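Local coordinates for solute binding protein MsmE (Bacillus subtilis subsp. subtilis str. 168, PDB 4R6H) that binds melibiose, raffinose and stachyose as the solute-binding component of an ABC transporter that imports these sugars, at residues Gly103-Thr115 against Ala313-Ile327. Numbering follows the deposited sequence. Where two conformers were deposited one is given.
Sequences GEYTADLRDMKWT and AWKDSPQLKEAKDFI
Glu104 meets Lys315 at the outer end of the contact, its carbonyl O lying 3.1 Å from CE of the lysine in the conformer given, whose aliphatic chain runs past the backbone and bends at its end so that NZ reaches Asp316 OD2 in a salt bridge. Next along, Tyr105 O receives the amide of Lys315 (2.9 Å from N, nearly straight at 176°) and also faces the edge of the Trp314 indole, where CD1 approaches in the ring plane. The second bond of this isolated beta bridge, centred on Thr106 and Trp314, runs from Ala107 N to Ala313 O at 2.8 Å; a water then links Ala107 O to Ala313 N. Ala107 CB rests against both Ala313 CB and Leu320 CD1. At Asp108 a second water joins the carbonyl O to NZ of Lys324, while OD1 takes the Arg110 amide in an Asx turn and OD2 takes both NE and NH2. Leu109 meets Ile327 tip to tip, CD1 to CD1 at 4.0 Å. In Met112 a turn at the last torsion (71°) lays CE against Ile327 CG2, the two side chains crossing at about a right angle. Trp114 brings NE1 within 3.7 Å of that same CG2; Tyr136 makes an edge-to-face contact with its ring. Polar backbone atoms beside strand 310-313 are thus paired directly or through water, whereas apolar packing on Ile327 seats helix 320-331 against the loop.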
# COMPACT_ATOMS: atom_id res chain seq x y z
N GLY A 103 18.45 3.70 3.26
CA GLY A 103 19.00 4.21 4.51
C GLY A 103 20.34 4.91 4.37
O GLY A 103 20.56 5.96 4.97
N GLU A 104 21.22 4.36 3.55
CA GLU A 104 22.56 4.92 3.37
C GLU A 104 22.64 6.16 2.47
O GLU A 104 23.68 6.76 2.39
CB GLU A 104 23.52 3.87 2.79
CG GLU A 104 23.66 2.61 3.64
CD GLU A 104 23.95 2.90 5.10
OE1 GLU A 104 24.72 3.84 5.40
OE2 GLU A 104 23.40 2.19 5.96
N TYR A 105 21.56 6.53 1.80
CA TYR A 105 21.60 7.64 0.84
C TYR A 105 20.79 8.87 1.27
O TYR A 105 20.93 9.92 0.69
CB TYR A 105 21.10 7.16 -0.52
CG TYR A 105 21.93 6.03 -1.09
CD1 TYR A 105 23.09 6.29 -1.77
CD2 TYR A 105 21.54 4.71 -0.90
CE1 TYR A 105 23.89 5.25 -2.26
CE2 TYR A 105 22.32 3.66 -1.39
CZ TYR A 105 23.48 3.95 -2.06
OH TYR A 105 24.23 2.90 -2.55
N THR A 106 19.87 8.68 2.22
CA THR A 106 18.92 9.73 2.57
C THR A 106 19.50 10.76 3.51
O THR A 106 20.24 10.41 4.47
CB THR A 106 17.66 9.16 3.22
OG1 THR A 106 18.03 8.17 4.20
CG2 THR A 106 16.79 8.47 2.19
N ALA A 107 19.20 12.03 3.23
CA ALA A 107 19.46 13.10 4.21
C ALA A 107 18.49 13.00 5.37
O ALA A 107 17.30 12.77 5.18
CB ALA A 107 19.30 14.45 3.54
N ASP A 108 19.00 13.20 6.57
CA ASP A 108 18.20 13.24 7.75
C ASP A 108 17.40 14.52 7.78
O ASP A 108 17.97 15.62 7.73
CB ASP A 108 19.13 13.07 8.96
CG ASP A 108 18.42 12.93 10.26
OD1 ASP A 108 17.22 13.25 10.38
OD2 ASP A 108 19.11 12.54 11.24
N LEU A 109 16.06 14.41 7.83
CA LEU A 109 15.21 15.54 7.78
C LEU A 109 14.71 15.97 9.15
O LEU A 109 13.82 16.78 9.24
CB LEU A 109 14.03 15.26 6.85
CG LEU A 109 14.37 14.84 5.44
CD1 LEU A 109 13.08 14.64 4.62
CD2 LEU A 109 15.31 15.78 4.74
N ARG A 110 15.33 15.47 10.22
CA ARG A 110 14.80 15.74 11.57
C ARG A 110 14.79 17.20 11.97
O ARG A 110 14.00 17.57 12.86
CB ARG A 110 15.57 14.96 12.66
CG ARG A 110 16.94 15.56 13.02
CD ARG A 110 17.62 14.82 14.18
NE ARG A 110 18.24 13.58 13.76
CZ ARG A 110 18.81 12.69 14.57
NH1 ARG A 110 18.84 12.90 15.89
NH2 ARG A 110 19.35 11.60 14.05
N ASP A 111 15.62 18.04 11.34
CA ASP A 111 15.65 19.47 11.67
C ASP A 111 14.75 20.34 10.80
O ASP A 111 14.84 21.58 10.84
CB ASP A 111 17.09 19.98 11.66
CG ASP A 111 17.99 19.19 12.63
OD1 ASP A 111 17.67 19.12 13.82
OD2 ASP A 111 18.98 18.57 12.19
N MET A 112 13.90 19.72 9.98
CA MET A 112 12.92 20.49 9.22
C MET A 112 11.65 20.77 10.03
O MET A 112 11.17 19.92 10.78
CB MET A 112 12.56 19.76 7.90
CG MET A 112 13.75 19.52 6.97
SD MET A 112 13.24 19.03 5.31
CE MET A 112 12.57 20.57 4.73
N LYS A 113 11.08 21.94 9.77
CA LYS A 113 9.92 22.43 10.54
C LYS A 113 8.71 21.51 10.43
O LYS A 113 7.95 21.34 11.39
CB LYS A 113 9.55 23.86 10.09
CG LYS A 113 10.74 24.80 10.22
CD LYS A 113 10.40 26.25 10.50
CE LYS A 113 11.61 26.94 11.13
NZ LYS A 113 11.31 28.30 11.66
N TRP A 114 8.49 20.89 9.25
CA TRP A 114 7.29 20.06 9.05
C TRP A 114 7.21 18.84 9.96
O TRP A 114 6.13 18.32 10.23
CB TRP A 114 7.14 19.61 7.57
CG TRP A 114 8.22 18.64 7.11
CD1 TRP A 114 9.37 18.95 6.45
CD2 TRP A 114 8.27 17.24 7.33
NE1 TRP A 114 10.10 17.84 6.22
CE2 TRP A 114 9.46 16.75 6.75
CE3 TRP A 114 7.40 16.30 7.96
CZ2 TRP A 114 9.81 15.41 6.76
CZ3 TRP A 114 7.73 14.98 7.94
CH2 TRP A 114 8.94 14.52 7.36
N THR A 115 8.37 18.38 10.48
CA THR A 115 8.40 17.15 11.23
C THR A 115 7.55 17.21 12.50
O THR A 115 7.10 16.18 12.94
CB THR A 115 9.86 16.72 11.56
OG1 THR A 115 10.47 17.70 12.41
CG2 THR A 115 10.67 16.56 10.28
N ALA A 313 15.66 13.31 0.23
CA ALA A 313 16.74 14.09 -0.39
C ALA A 313 17.99 13.26 -0.35
O ALA A 313 18.30 12.58 0.63
CB ALA A 313 16.96 15.42 0.35
N TRP A 314 18.75 13.32 -1.42
CA TRP A 314 20.05 12.65 -1.42
C TRP A 314 21.03 13.45 -0.55
O TRP A 314 21.24 14.63 -0.81
CB TRP A 314 20.57 12.59 -2.83
CG TRP A 314 21.91 11.90 -2.96
CD1 TRP A 314 22.44 10.95 -2.15
CD2 TRP A 314 22.85 12.12 -4.02
NE1 TRP A 314 23.68 10.55 -2.64
CE2 TRP A 314 23.94 11.24 -3.79
CE3 TRP A 314 22.86 12.94 -5.13
CZ2 TRP A 314 25.07 11.21 -4.63
CZ3 TRP A 314 24.00 12.89 -6.01
CH2 TRP A 314 25.06 12.03 -5.73
N LYS A 315 21.60 12.78 0.44
CA LYS A 315 22.50 13.44 1.40
C LYS A 315 23.70 14.10 0.73
O LYS A 315 24.20 15.11 1.23
CB LYS A 315 22.95 12.46 2.49
CG LYS A 315 23.92 11.38 2.04
CD LYS A 315 24.30 10.45 3.19
CE LYS A 315 25.27 9.37 2.75
NZ LYS A 315 26.66 9.88 2.58
N ASP A 316 24.13 13.54 -0.39
CA ASP A 316 25.29 14.07 -1.08
C ASP A 316 24.92 14.89 -2.31
O ASP A 316 25.79 15.22 -3.11
CB ASP A 316 26.28 12.93 -1.35
CG ASP A 316 26.87 12.38 -0.06
OD1 ASP A 316 27.09 13.16 0.90
OD2 ASP A 316 27.04 11.15 0.04
N SER A 317 23.65 15.30 -2.45
CA SER A 317 23.28 16.17 -3.55
C SER A 317 23.98 17.51 -3.45
O SER A 317 23.98 18.13 -2.40
CB SER A 317 21.78 16.46 -3.54
OG SER A 317 21.41 17.47 -4.50
N PRO A 318 24.57 17.97 -4.57
CA PRO A 318 25.08 19.35 -4.58
C PRO A 318 23.97 20.38 -4.40
O PRO A 318 24.24 21.51 -4.01
CB PRO A 318 25.73 19.48 -5.96
CG PRO A 318 26.03 18.09 -6.40
CD PRO A 318 24.97 17.21 -5.77
N GLN A 319 22.72 19.97 -4.62
CA GLN A 319 21.59 20.86 -4.51
C GLN A 319 20.68 20.49 -3.30
O GLN A 319 19.48 20.75 -3.33
CB GLN A 319 20.83 20.82 -5.83
CG GLN A 319 21.31 21.93 -6.77
CD GLN A 319 21.17 21.60 -8.24
OE1 GLN A 319 21.66 22.34 -9.09
NE2 GLN A 319 20.51 20.50 -8.54
N LEU A 320 21.30 19.96 -2.26
CA LEU A 320 20.58 19.54 -1.06
C LEU A 320 19.73 20.68 -0.49
O LEU A 320 18.62 20.46 -0.02
CB LEU A 320 21.55 19.03 0.02
CG LEU A 320 20.92 18.51 1.30
CD1 LEU A 320 19.88 17.42 1.03
CD2 LEU A 320 21.95 18.02 2.33
N LYS A 321 20.27 21.89 -0.50
CA LYS A 321 19.55 23.03 0.08
C LYS A 321 18.24 23.26 -0.67
O LYS A 321 17.17 23.43 -0.03
CB LYS A 321 20.48 24.28 0.10
CG LYS A 321 20.06 25.51 -0.70
CD LYS A 321 19.16 26.43 0.10
CE LYS A 321 18.82 27.67 -0.71
NZ LYS A 321 17.63 28.37 -0.16
N GLU A 322 18.30 23.23 -2.00
CA GLU A 322 17.15 23.42 -2.86
C GLU A 322 16.16 22.25 -2.71
O GLU A 322 14.94 22.45 -2.78
CB GLU A 322 17.56 23.53 -4.34
CG GLU A 322 18.31 24.81 -4.75
CD GLU A 322 19.74 24.98 -4.17
OE1 GLU A 322 20.50 24.01 -3.89
OE2 GLU A 322 20.14 26.16 -4.03
N ALA A 323 16.71 21.06 -2.57
CA ALA A 323 15.90 19.84 -2.33
C ALA A 323 15.07 20.02 -1.05
O ALA A 323 13.85 19.70 -1.04
CB ALA A 323 16.79 18.64 -2.21
N LYS A 324 15.71 20.47 0.02
CA LYS A 324 14.99 20.77 1.27
C LYS A 324 13.99 21.91 1.11
O LYS A 324 12.87 21.82 1.67
CB LYS A 324 15.95 21.05 2.41
CG LYS A 324 16.71 19.83 2.86
CD LYS A 324 17.60 20.13 4.05
CE LYS A 324 18.34 18.90 4.50
NZ LYS A 324 19.30 19.22 5.60
N ASP A 325 14.35 22.95 0.34
CA ASP A 325 13.41 24.05 0.10
C ASP A 325 12.15 23.49 -0.61
O ASP A 325 11.02 23.91 -0.32
CB ASP A 325 14.00 25.15 -0.81
CG ASP A 325 15.05 26.01 -0.13
OD1 ASP A 325 15.14 26.08 1.10
OD2 ASP A 325 15.80 26.63 -0.92
N PHE A 326 12.36 22.52 -1.52
CA PHE A 326 11.23 21.97 -2.26
C PHE A 326 10.33 21.13 -1.31
O PHE A 326 9.09 21.18 -1.39
CB PHE A 326 11.73 21.11 -3.45
CG PHE A 326 10.63 20.68 -4.37
CD1 PHE A 326 9.93 19.50 -4.15
CD2 PHE A 326 10.26 21.46 -5.42
CE1 PHE A 326 8.90 19.15 -4.98
CE2 PHE A 326 9.23 21.10 -6.25
CZ PHE A 326 8.53 19.95 -6.03
N ILE A 327 10.96 20.32 -0.45
CA ILE A 327 10.20 19.55 0.53
C ILE A 327 9.37 20.51 1.41
O ILE A 327 8.17 20.29 1.66
CB ILE A 327 11.13 18.67 1.38
CG1 ILE A 327 11.68 17.51 0.54
CG2 ILE A 327 10.37 18.14 2.59
CD1 ILE A 327 12.75 16.69 1.23
O HOH W 1 15.63 12.42 3.01
O HOH W 2 20.05 16.61 6.50